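Local coordinates for iron-regulated ABC transporter siderophore-binding protein SirA (Staphylococcus aureus subsp. aureus, PDB 3MWF) that binds the iron-loaded siderophore staphyloferrin B and probably delivers it to an ABC transporter for iron uptake, at residues A[27-32]-A[53-58]; A[173-178]-A[194-199]; A[207-212]-A[216-221]; A[226-231]-A[271-276]. All blocks are in the same frame, centred on the assembly; numbering follows the deposited sequence. Where two conformers were deposited one is given.

In the fold
Interaction 1 belongs to the N-terminal lobe, interactions 2 and 3 to the sheet of the other lobe, and interaction 4 to the junction where that sheet meets helix 268-273. Interactions 1, 2 and 4 are buried, while interaction 3 lies farther out and is partly buried. Interactions 2 and 3 share one hydrophobic layer, because strands 173-176 and 206-209 are neighbours and Leu196 packs on Ile207. Interaction 1 touches interaction 4 through Phe55 and Leu273. The siderophore joins interactions 2 and 4. Interactions 2 and 3 rest on apolar side chains; interaction 1 meets through oxygens set against carbon, plus a water bridge; interaction 4 is mainly apolar between its segments but shares a polar ligand.

Interaction 1. Residues A[27-32]-A[53-58]; sequences LYQGAT and PKFEYI
Gln29 faces Phe55 where the start of helix 29-37 meets the loop that follows strand 44-45 of a periplasmic-binding-protein fold. Tyr28 sits at the N-cap of that helix, and its carbonyl O accepts the backbone N-H of Thr32, 3.2 Å from N to O. Next, Gln29 has CG beside its backbone N (chi1 -45°), and a bend at chi2 swings the amide up to the ring. Its OE1 lies 3.2 Å from Phe55 CE2, approaching obliquely, with amide and ring planes 78° apart. The other end of that amide is engaged as well: NE2 bonds to Glu71 OE1 and to the carbonyl of Glu47, so the group's rotation is set from outside the contact. The backbone of Gln29 reaches the loop through a water, which donates to Gln29 O (3.1 Å from the water) and to Tyr57 OH (2.9 Å from the water). Tyr57 OH also bonds to Asp33 one turn into the helix. Farther along, the Thr32 hydroxyl is hydrogen-bonded to Thr26 OG1, while its backbone meets the loop. Ile58, with CG1 anti to its backbone N (chi1 -155°), extends CD1 to within 4.1 Å of Thr32 O.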
# COMPACT_ATOMS: atom_id res chain seq x y z
N LEU A 27 12.62 -3.71 4.65
CA LEU A 27 12.01 -3.42 5.96
C LEU A 27 10.58 -2.91 5.91
O LEU A 27 10.06 -2.48 6.93
CB LEU A 27 12.88 -2.42 6.74
CG LEU A 27 14.31 -2.93 7.00
CD1 LEU A 27 15.06 -1.92 7.85
CD2 LEU A 27 14.30 -4.28 7.72
N TYR A 28 9.96 -2.93 4.73
CA TYR A 28 8.51 -2.80 4.70
C TYR A 28 7.91 -3.67 3.60
O TYR A 28 8.60 -4.02 2.65
CB TYR A 28 8.08 -1.33 4.57
CG TYR A 28 8.56 -0.55 3.39
CD1 TYR A 28 9.77 0.16 3.46
CD2 TYR A 28 7.77 -0.40 2.24
CE1 TYR A 28 10.19 0.97 2.38
CE2 TYR A 28 8.19 0.38 1.16
CZ TYR A 28 9.38 1.09 1.26
OH TYR A 28 9.81 1.88 0.22
N GLN A 29 6.62 -4.01 3.73
CA GLN A 29 6.00 -4.98 2.82
C GLN A 29 6.24 -4.64 1.36
O GLN A 29 6.56 -5.51 0.56
CB GLN A 29 4.48 -5.00 3.07
CG GLN A 29 4.06 -5.04 4.55
CD GLN A 29 4.50 -6.31 5.25
OE1 GLN A 29 4.29 -7.40 4.75
NE2 GLN A 29 5.14 -6.15 6.42
N GLY A 30 6.02 -3.38 0.99
CA GLY A 30 6.08 -2.99 -0.43
C GLY A 30 7.48 -3.12 -0.99
O GLY A 30 7.64 -3.40 -2.16
N ALA A 31 8.49 -2.88 -0.15
CA ALA A 31 9.89 -2.99 -0.56
C ALA A 31 10.18 -4.46 -0.87
O ALA A 31 10.85 -4.78 -1.86
CB ALA A 31 10.81 -2.46 0.55
N THR A 32 9.66 -5.35 -0.04
CA THR A 32 9.82 -6.81 -0.31
C THR A 32 9.22 -7.20 -1.65
O THR A 32 9.84 -7.94 -2.45
CB THR A 32 9.19 -7.61 0.81
OG1 THR A 32 9.79 -7.20 2.04
CG2 THR A 32 9.48 -9.12 0.63
N PRO A 53 4.59 -16.02 8.38
CA PRO A 53 5.53 -14.89 8.25
C PRO A 53 5.61 -14.27 6.86
O PRO A 53 6.27 -13.23 6.71
CB PRO A 53 6.87 -15.56 8.59
CG PRO A 53 6.73 -16.89 8.03
CD PRO A 53 5.31 -17.31 8.33
N LYS A 54 4.98 -14.89 5.85
CA LYS A 54 5.11 -14.44 4.46
C LYS A 54 3.77 -14.56 3.76
O LYS A 54 3.14 -15.62 3.78
CB LYS A 54 6.14 -15.32 3.71
CG LYS A 54 7.59 -15.19 4.26
CD LYS A 54 8.48 -16.33 3.74
CE LYS A 54 9.87 -16.24 4.41
NZ LYS A 54 10.71 -17.42 4.02
N PHE A 55 3.32 -13.48 3.13
CA PHE A 55 2.06 -13.52 2.40
C PHE A 55 2.05 -14.65 1.38
O PHE A 55 3.04 -14.87 0.66
CB PHE A 55 1.82 -12.22 1.63
CG PHE A 55 1.48 -11.04 2.49
CD1 PHE A 55 0.42 -11.09 3.40
CD2 PHE A 55 2.19 -9.83 2.34
CE1 PHE A 55 0.09 -9.99 4.19
CE2 PHE A 55 1.86 -8.74 3.11
CZ PHE A 55 0.83 -8.78 4.04
N GLU A 56 0.92 -15.35 1.31
CA GLU A 56 0.75 -16.46 0.36
C GLU A 56 1.14 -16.11 -1.08
O GLU A 56 1.83 -16.88 -1.77
CB GLU A 56 -0.71 -16.96 0.40
CG GLU A 56 -0.92 -18.26 -0.36
CD GLU A 56 -0.39 -19.45 0.42
OE1 GLU A 56 0.27 -19.23 1.46
OE2 GLU A 56 -0.63 -20.61 0.02
N TYR A 57 0.75 -14.92 -1.54
CA TYR A 57 1.00 -14.52 -2.92
C TYR A 57 2.49 -14.44 -3.28
O TYR A 57 2.86 -14.62 -4.44
CB TYR A 57 0.23 -13.23 -3.30
CG TYR A 57 1.02 -11.95 -3.00
CD1 TYR A 57 0.98 -11.38 -1.75
CD2 TYR A 57 1.84 -11.39 -3.97
CE1 TYR A 57 1.73 -10.21 -1.45
CE2 TYR A 57 2.59 -10.24 -3.71
CZ TYR A 57 2.53 -9.67 -2.44
OH TYR A 57 3.27 -8.54 -2.19
N ILE A 58 3.35 -14.23 -2.29
CA ILE A 58 4.78 -14.03 -2.53
C ILE A 58 5.73 -15.06 -1.89
O ILE A 58 6.95 -15.04 -2.17
CB ILE A 58 5.16 -12.59 -2.09
CG1 ILE A 58 6.40 -12.08 -2.82
CG2 ILE A 58 5.23 -12.46 -0.55
CD1 ILE A 58 6.66 -10.59 -2.56
O HOH W 1 4.23 -7.54 0.31

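Interaction 2. Residues A[173-178]-A[194-199]; sequences TRIYAG and KDLQKQ. With SE8 (5-[(2-{[(3S)-5-{[(2S)-2-amino-2-carboxyethyl]amino}-3-carboxy-3-hydroxy-5-oxopentanoyl]amino}ethyl)amino]-2,5-dioxopentanoic acid), chain C.
The siderophore pocket and the hydrophobic core behind it meet on strand 173-176, part of the mixed sheet in one lobe of this binding protein; helix 194-201 packs on the side away from the ligand. Leu196 is the helix residue that does the packing. A chi1 of -174° extends its isobutyl group toward the strand, and CD1 rests against two residues, 3.8 Å from Ala177 CB and 4.0 Å from Ile175 CG2. Leu196 CD2 also approaches that carbon, so both methyls of the leucine lie against the isoleucine branch, with no polar bond across the segments. Ile207 of the neighbouring strand 206-209 adds to this apolar layer.

Arg174 and Tyr176, which flank Ile175 in sequence, serve the pocket instead. The arginine chain is extended from CG to NE, carrying its guanidinium to two carboxylates of staphyloferrin B. NH2 donates to O30 of one at 3.0 Å from N to O, and NH1 reaches O25 of the other, an oxygen lying at the guanidinium edge. NE turns back to His172. A further NH1 bond to Tyr176 OH, 3.0 Å long and 17° out of the guanidinium plane, ties the two ligand-binding side chains together. The phenol in turn donates a hydrogen bond: Tyr176 OH to siderophore O24, at the ring edge, over 2.6 Å.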
# COMPACT_ATOMS: atom_id res chain seq x y z
N THR A 173 -12.43 3.57 12.79
CA THR A 173 -12.62 3.37 11.38
C THR A 173 -11.69 4.35 10.66
O THR A 173 -11.44 5.44 11.17
CB THR A 173 -14.09 3.61 10.98
OG1 THR A 173 -14.91 2.62 11.62
CG2 THR A 173 -14.28 3.52 9.46
N ARG A 174 -11.14 3.94 9.53
CA ARG A 174 -10.28 4.83 8.74
C ARG A 174 -10.83 5.11 7.35
O ARG A 174 -11.55 4.30 6.79
CB ARG A 174 -8.89 4.21 8.59
CG ARG A 174 -8.11 4.19 9.94
CD ARG A 174 -6.82 3.44 9.71
NE ARG A 174 -6.06 3.34 10.97
CZ ARG A 174 -4.76 3.03 11.00
NH1 ARG A 174 -4.13 2.73 9.87
NH2 ARG A 174 -4.12 2.97 12.18
N ILE A 175 -10.45 6.25 6.78
CA ILE A 175 -10.65 6.42 5.32
C ILE A 175 -9.27 6.51 4.71
O ILE A 175 -8.48 7.36 5.13
CB ILE A 175 -11.43 7.74 4.99
CG1 ILE A 175 -12.76 7.75 5.73
CG2 ILE A 175 -11.56 7.87 3.45
CD1 ILE A 175 -13.52 9.16 5.62
N TYR A 176 -8.97 5.64 3.74
CA TYR A 176 -7.69 5.69 3.03
C TYR A 176 -7.92 6.60 1.84
O TYR A 176 -8.16 6.14 0.74
CB TYR A 176 -7.20 4.27 2.63
CG TYR A 176 -6.60 3.57 3.80
CD1 TYR A 176 -7.40 3.13 4.85
CD2 TYR A 176 -5.21 3.37 3.88
CE1 TYR A 176 -6.84 2.52 5.99
CE2 TYR A 176 -4.64 2.76 4.99
CZ TYR A 176 -5.46 2.33 6.05
OH TYR A 176 -4.94 1.73 7.18
N ALA A 177 -7.89 7.91 2.11
CA ALA A 177 -8.13 8.95 1.11
C ALA A 177 -6.97 8.97 0.13
O ALA A 177 -7.16 8.89 -1.09
CB ALA A 177 -8.31 10.32 1.80
N GLY A 178 -5.78 9.03 0.70
CA GLY A 178 -4.54 8.67 0.05
C GLY A 178 -4.16 7.28 0.55
O GLY A 178 -5.00 6.36 0.58
N LYS A 194 -15.79 16.88 -1.76
CA LYS A 194 -15.02 18.09 -1.51
C LYS A 194 -14.36 18.12 -0.13
O LYS A 194 -13.20 18.50 -0.01
CB LYS A 194 -15.88 19.34 -1.75
CG LYS A 194 -15.18 20.64 -1.37
CD LYS A 194 -16.04 21.86 -1.70
CE LYS A 194 -15.32 23.15 -1.31
NZ LYS A 194 -16.06 24.35 -1.88
N ASP A 195 -15.09 17.68 0.89
CA ASP A 195 -14.54 17.75 2.25
C ASP A 195 -13.36 16.77 2.40
O ASP A 195 -12.32 17.07 3.01
CB ASP A 195 -15.65 17.49 3.26
CG ASP A 195 -15.39 18.19 4.63
OD1 ASP A 195 -14.45 19.03 4.75
OD2 ASP A 195 -16.10 17.87 5.58
N LEU A 196 -13.52 15.57 1.84
CA LEU A 196 -12.42 14.59 1.87
C LEU A 196 -11.20 15.08 1.07
O LEU A 196 -10.04 14.89 1.48
CB LEU A 196 -12.95 13.25 1.31
CG LEU A 196 -11.99 12.08 1.41
CD1 LEU A 196 -11.65 11.80 2.84
CD2 LEU A 196 -12.67 10.85 0.79
N GLN A 197 -11.46 15.73 -0.08
CA GLN A 197 -10.37 16.22 -0.90
C GLN A 197 -9.62 17.32 -0.16
O GLN A 197 -8.37 17.41 -0.24
CB GLN A 197 -10.88 16.73 -2.26
CG GLN A 197 -9.77 17.15 -3.20
CD GLN A 197 -8.83 16.03 -3.51
OE1 GLN A 197 -9.27 14.90 -3.77
NE2 GLN A 197 -7.53 16.31 -3.42
N LYS A 198 -10.37 18.13 0.59
CA LYS A 198 -9.74 19.18 1.40
C LYS A 198 -8.77 18.57 2.42
O LYS A 198 -7.70 19.14 2.67
CB LYS A 198 -10.80 20.03 2.14
CG LYS A 198 -10.18 21.13 3.02
CD LYS A 198 -11.22 22.12 3.56
CE LYS A 198 -11.47 23.31 2.61
NZ LYS A 198 -12.77 23.22 1.88
N GLN A 199 -9.13 17.43 3.02
CA GLN A 199 -8.22 16.73 3.94
C GLN A 199 -6.93 16.31 3.24
O GLN A 199 -5.81 16.52 3.76
CB GLN A 199 -8.92 15.51 4.56
CG GLN A 199 -10.16 15.89 5.34
CD GLN A 199 -9.85 16.91 6.41
OE1 GLN A 199 -9.03 16.67 7.27
NE2 GLN A 199 -10.51 18.06 6.35
C1 SE8 C . 0.94 -0.50 12.40
C2 SE8 C . -0.47 -1.01 12.34
C3 SE8 C . -0.55 -2.30 11.53
N4 SE8 C . -0.23 -2.09 10.12
C5 SE8 C . -1.17 -1.87 9.22
C6 SE8 C . -0.71 -1.52 7.83
C7 SE8 C . -0.40 -0.02 7.73
C8 SE8 C . 0.23 0.24 6.35
C9 SE8 C . 0.39 1.72 6.00
N10 SE8 C . 0.68 2.57 6.98
C11 SE8 C . 0.87 3.96 6.66
C12 SE8 C . 2.27 4.42 7.01
N13 SE8 C . 2.37 5.86 7.13
C14 SE8 C . 2.04 6.56 8.26
C15 SE8 C . 1.95 5.85 9.58
C16 SE8 C . 0.58 5.22 9.52
C17 SE8 C . 0.43 3.92 10.24
C18 SE8 C . -0.65 3.92 11.22
O19 SE8 C . 1.76 -1.09 13.15
O20 SE8 C . 1.22 0.53 11.75
N21 SE8 C . -1.34 0.03 11.76
O22 SE8 C . -2.36 -1.94 9.45
C23 SE8 C . -1.67 0.79 7.95
O24 SE8 C . -2.53 0.86 7.03
O25 SE8 C . -1.84 1.39 9.04
O26 SE8 C . 0.49 0.34 8.79
O27 SE8 C . 0.26 2.08 4.83
O28 SE8 C . 1.79 7.75 8.25
O29 SE8 C . 1.04 2.89 9.93
O30 SE8 C . -1.17 2.85 11.51
O31 SE8 C . -1.04 5.01 11.71

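Interaction 3. Residues A[207-212]-A[216-221]; sequences IQLTSK and PLMNAD
The edge strand 206-209 of the five-stranded mixed sheet is followed by a connection that folds back over it before strand 222-227 begins, and this contact joins the strand to the short 3-10 turn 216-218 within that connection. Three apolar pairs carry it. Ile207 and Leu217 meet end-on, methyl to methyl, with Ile207 CG2 4.2 Å from Leu217 CD2. With chi1 at -170°, Leu217 turns its branched end toward the strand. The same CD2 methyl comes within 4.4 Å of Leu209 CD2, so Leu217 spans the two inward-facing residues of the strand.

Leu209 and Met218 lie alongside, running in opposing senses. The methionine chain is extended beyond CG and bears its terminal methyl along the leucine, leaving Met218 CE 4.1 Å from Leu209 CD1. Farther along the chain, the approach is looser: Lys212 O stands 4.4 Å from Pro216 CD. Within the turn, the backbone N-H of Asn219 donates to Pro216 O across 3.0 Å.

Around this core, Leu196 of helix 194-201 also packs on Leu217, while Trp245 of helix 236-246 touches Leu209 and Met218. Lys212 makes a cation-pi contact with the same tryptophan. Asn193 ND2 bonds to the carbonyls of Leu217 and Asn219, and Ser164 OG to that of Met218. With no hydrogen bond passing between the two segments, their cohesion rests on van der Waals contact and probably on partial burial of these methyl groups, while polar groups outside them hold the backbone of the turn.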
# COMPACT_ATOMS: atom_id res chain seq x y z
N ILE A 207 -7.16 8.90 7.22
CA ILE A 207 -7.95 9.62 8.22
C ILE A 207 -8.50 8.66 9.25
O ILE A 207 -9.23 7.73 8.90
CB ILE A 207 -9.10 10.36 7.54
CG1 ILE A 207 -8.52 11.31 6.49
CG2 ILE A 207 -9.95 11.12 8.57
CD1 ILE A 207 -9.49 11.72 5.48
N GLN A 208 -8.15 8.86 10.52
CA GLN A 208 -8.70 8.01 11.56
C GLN A 208 -9.94 8.69 12.05
O GLN A 208 -9.94 9.91 12.29
CB GLN A 208 -7.71 7.88 12.71
CG GLN A 208 -6.49 7.16 12.31
CD GLN A 208 -5.73 6.59 13.52
OE1 GLN A 208 -4.87 5.74 13.34
NE2 GLN A 208 -6.06 7.06 14.75
N LEU A 209 -11.04 7.94 12.13
CA LEU A 209 -12.29 8.46 12.65
C LEU A 209 -12.72 7.71 13.89
O LEU A 209 -12.67 6.47 13.94
CB LEU A 209 -13.38 8.33 11.61
CG LEU A 209 -13.09 9.09 10.33
CD1 LEU A 209 -14.20 8.82 9.35
CD2 LEU A 209 -12.95 10.61 10.62
N THR A 210 -13.19 8.46 14.87
CA THR A 210 -13.54 7.87 16.15
C THR A 210 -15.04 7.96 16.40
O THR A 210 -15.54 7.32 17.32
CB THR A 210 -12.76 8.56 17.30
OG1 THR A 210 -13.09 9.96 17.33
CG2 THR A 210 -11.26 8.47 17.07
N SER A 211 -15.74 8.77 15.60
CA SER A 211 -17.17 9.00 15.81
C SER A 211 -17.99 8.68 14.57
O SER A 211 -17.62 9.08 13.48
CB SER A 211 -17.42 10.45 16.19
OG SER A 211 -18.82 10.72 16.32
N LYS A 212 -19.11 7.97 14.75
CA LYS A 212 -20.02 7.69 13.64
C LYS A 212 -20.57 8.97 13.04
O LYS A 212 -20.98 8.99 11.88
CB LYS A 212 -21.17 6.78 14.09
CG LYS A 212 -20.70 5.43 14.60
CD LYS A 212 -21.90 4.56 14.93
CE LYS A 212 -21.54 3.47 15.90
NZ LYS A 212 -21.02 4.03 17.19
N PRO A 216 -20.37 10.99 7.27
CA PRO A 216 -20.53 11.74 6.02
C PRO A 216 -19.26 12.06 5.24
O PRO A 216 -19.34 12.28 4.03
CB PRO A 216 -21.24 13.02 6.49
CG PRO A 216 -22.12 12.51 7.60
CD PRO A 216 -21.21 11.56 8.35
N LEU A 217 -18.10 12.12 5.91
CA LEU A 217 -16.84 12.33 5.23
C LEU A 217 -16.52 11.23 4.21
O LEU A 217 -15.74 11.45 3.27
CB LEU A 217 -15.69 12.52 6.26
CG LEU A 217 -14.31 12.98 5.76
CD1 LEU A 217 -14.41 14.35 5.07
CD2 LEU A 217 -13.28 13.04 6.94
N MET A 218 -17.13 10.06 4.40
CA MET A 218 -16.96 8.91 3.52
C MET A 218 -17.75 9.02 2.23
O MET A 218 -17.63 8.16 1.35
CB MET A 218 -17.47 7.65 4.25
CG MET A 218 -16.72 7.37 5.53
SD MET A 218 -17.55 5.98 6.34
CE MET A 218 -16.54 5.90 7.80
N ASN A 219 -18.62 10.04 2.12
CA ASN A 219 -19.57 10.02 1.00
C ASN A 219 -18.89 9.90 -0.37
O ASN A 219 -17.87 10.52 -0.62
CB ASN A 219 -20.50 11.25 1.01
CG ASN A 219 -21.76 11.00 0.20
OD1 ASN A 219 -22.25 9.86 0.11
ND2 ASN A 219 -22.26 12.05 -0.45
N ALA A 220 -19.48 9.09 -1.25
CA ALA A 220 -18.91 8.77 -2.54
C ALA A 220 -19.99 8.11 -3.38
O ALA A 220 -21.02 7.67 -2.84
CB ALA A 220 -17.73 7.80 -2.36
N ASP A 221 -19.78 8.08 -4.69
CA ASP A 221 -20.63 7.28 -5.60
C ASP A 221 -20.42 5.77 -5.46
O ASP A 221 -21.35 4.99 -5.68
CB ASP A 221 -20.37 7.69 -7.03
CG ASP A 221 -20.59 9.18 -7.24
OD1 ASP A 221 -21.61 9.70 -6.73
OD2 ASP A 221 -19.72 9.80 -7.86

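Interaction 4. Residues A[226-231]-A[271-276]; sequences VKSDPN and WNLAGG. With SE8 (5-[(2-{[(3S)-5-{[(2S)-2-amino-2-carboxyethyl]amino}-3-carboxy-3-hydroxy-5-oxopentanoyl]amino}ethyl)amino]-2,5-dioxopentanoic acid), chain C.
Leu273 CD2 touches Pro230 CG at 3.7 Å, and the two side chains run past each other, pointing opposite ways, in the wall of the siderophore pocket. The same methyl lies 3.8 Å from Ser228 OG and also 3.8 Å from the ligand carbon C6, so one leucine branch packs against protein and staphyloferrin B alike. Pro230 lines the pocket too, its CD 3.4 Å from siderophore O22. Beside them, the chi1 of Asn272 (-168°) carries its amide to the ligand: ND2 donates to the carboxylate oxygen O24, which Tyr176 also reaches, over 2.8 Å, at a fairly straight 159°.

Deeper in, Val226 CG2 packs 3.9 Å from Trp271 CB, joining the end of strand 222-227 to helix 268-273, which shows a wider pi-type turn at 271-273. A second shell holds these groups: Ser228 OG bonds to Glu268, Trp271 NE1 to Asp286, and Asn167 ND2 to the carbonyls of Val226 and Ser228. A directional N-H bond from Asn272 thus sits beside carbon contacts from Leu273 and Pro230, consistent with a wall that pairs a polar grip with apolar packing, while the positive charge comes from arginines elsewhere in the pocket.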
# COMPACT_ATOMS: atom_id res chain seq x y z
N VAL A 226 -12.80 -2.29 3.47
CA VAL A 226 -11.70 -3.21 3.84
C VAL A 226 -11.76 -3.49 5.33
O VAL A 226 -11.74 -2.56 6.14
CB VAL A 226 -10.31 -2.60 3.50
CG1 VAL A 226 -9.19 -3.61 3.80
CG2 VAL A 226 -10.21 -2.14 2.06
N LYS A 227 -11.87 -4.76 5.70
CA LYS A 227 -11.86 -5.14 7.12
C LYS A 227 -10.41 -5.54 7.41
O LYS A 227 -9.91 -6.51 6.83
CB LYS A 227 -12.81 -6.32 7.35
CG LYS A 227 -14.27 -5.88 7.41
CD LYS A 227 -15.21 -7.07 7.62
CE LYS A 227 -15.43 -7.85 6.34
NZ LYS A 227 -16.32 -7.11 5.37
N SER A 228 -9.72 -4.77 8.24
CA SER A 228 -8.29 -5.00 8.45
C SER A 228 -7.81 -4.34 9.72
O SER A 228 -8.02 -3.15 9.93
CB SER A 228 -7.48 -4.48 7.25
OG SER A 228 -6.08 -4.71 7.41
N ASP A 229 -7.20 -5.13 10.60
CA ASP A 229 -6.50 -4.59 11.77
C ASP A 229 -5.50 -5.66 12.23
O ASP A 229 -5.82 -6.48 13.13
CB ASP A 229 -7.49 -4.19 12.89
CG ASP A 229 -6.83 -3.39 14.01
OD1 ASP A 229 -5.59 -3.40 14.12
OD2 ASP A 229 -7.55 -2.78 14.83
N PRO A 230 -4.31 -5.68 11.60
CA PRO A 230 -3.42 -6.84 11.74
C PRO A 230 -3.02 -7.12 13.17
O PRO A 230 -2.90 -8.30 13.56
CB PRO A 230 -2.18 -6.42 10.95
CG PRO A 230 -2.81 -5.66 9.78
CD PRO A 230 -3.91 -4.82 10.46
N ASN A 231 -2.77 -6.07 13.92
CA ASN A 231 -2.30 -6.26 15.28
C ASN A 231 -3.35 -6.31 16.40
O ASN A 231 -3.01 -6.43 17.59
CB ASN A 231 -1.15 -5.30 15.53
CG ASN A 231 0.13 -5.77 14.83
OD1 ASN A 231 1.09 -5.02 14.69
ND2 ASN A 231 0.14 -7.04 14.42
N TRP A 271 -5.56 -4.69 -1.08
CA TRP A 271 -6.06 -3.34 -0.93
C TRP A 271 -5.24 -2.46 -0.01
O TRP A 271 -5.39 -1.23 -0.06
CB TRP A 271 -7.54 -3.34 -0.52
CG TRP A 271 -8.42 -3.58 -1.72
CD1 TRP A 271 -8.67 -4.79 -2.34
CD2 TRP A 271 -9.10 -2.58 -2.48
NE1 TRP A 271 -9.48 -4.59 -3.44
CE2 TRP A 271 -9.75 -3.25 -3.55
CE3 TRP A 271 -9.22 -1.19 -2.36
CZ2 TRP A 271 -10.54 -2.56 -4.49
CZ3 TRP A 271 -10.00 -0.50 -3.30
CH2 TRP A 271 -10.66 -1.19 -4.35
N ASN A 272 -4.38 -3.06 0.83
CA ASN A 272 -3.56 -2.23 1.70
C ASN A 272 -2.26 -2.84 2.20
O ASN A 272 -1.21 -2.15 2.26
CB ASN A 272 -4.35 -1.78 2.94
CG ASN A 272 -3.62 -0.69 3.70
OD1 ASN A 272 -3.22 0.32 3.11
ND2 ASN A 272 -3.45 -0.89 5.00
N LEU A 273 -2.31 -4.11 2.60
CA LEU A 273 -1.15 -4.61 3.39
C LEU A 273 0.11 -4.87 2.58
O LEU A 273 1.21 -4.59 3.09
CB LEU A 273 -1.52 -5.86 4.19
CG LEU A 273 -2.66 -5.69 5.20
CD1 LEU A 273 -2.97 -7.03 5.90
CD2 LEU A 273 -2.47 -4.55 6.24
N ALA A 274 -0.04 -5.42 1.38
CA ALA A 274 1.13 -5.78 0.58
C ALA A 274 1.95 -4.56 0.17
O ALA A 274 3.19 -4.62 0.14
CB ALA A 274 0.73 -6.63 -0.63
N GLY A 275 1.26 -3.46 -0.15
CA GLY A 275 1.91 -2.16 -0.29
C GLY A 275 2.76 -1.98 -1.52
O GLY A 275 3.45 -0.96 -1.64
N GLY A 276 2.70 -2.93 -2.46
CA GLY A 276 3.78 -3.06 -3.43
C GLY A 276 3.36 -2.91 -4.87
O GLY A 276 2.26 -2.43 -5.18
C1 SE8 C . 0.94 -0.50 12.40
C2 SE8 C . -0.47 -1.01 12.34
C3 SE8 C . -0.55 -2.30 11.53
N4 SE8 C . -0.23 -2.09 10.12
C5 SE8 C . -1.17 -1.87 9.22
C6 SE8 C . -0.71 -1.52 7.83
C7 SE8 C . -0.40 -0.02 7.73
C8 SE8 C . 0.23 0.24 6.35
C9 SE8 C . 0.39 1.72 6.00
N10 SE8 C . 0.68 2.57 6.98
C11 SE8 C . 0.87 3.96 6.66
C12 SE8 C . 2.27 4.42 7.01
N13 SE8 C . 2.37 5.86 7.13
C14 SE8 C . 2.04 6.56 8.26
C15 SE8 C . 1.95 5.85 9.58
C16 SE8 C . 0.58 5.22 9.52
C17 SE8 C . 0.43 3.92 10.24
C18 SE8 C . -0.65 3.92 11.22
O19 SE8 C . 1.76 -1.09 13.15
O20 SE8 C . 1.22 0.53 11.75
N21 SE8 C . -1.34 0.03 11.76
O22 SE8 C . -2.36 -1.94 9.45
C23 SE8 C . -1.67 0.79 7.95
O24 SE8 C . -2.53 0.86 7.03
O25 SE8 C . -1.84 1.39 9.04
O26 SE8 C . 0.49 0.34 8.79
O27 SE8 C . 0.26 2.08 4.83
O28 SE8 C . 1.79 7.75 8.25
O29 SE8 C . 1.04 2.89 9.93
O30 SE8 C . -1.17 2.85 11.51
O31 SE8 C . -1.04 5.01 11.71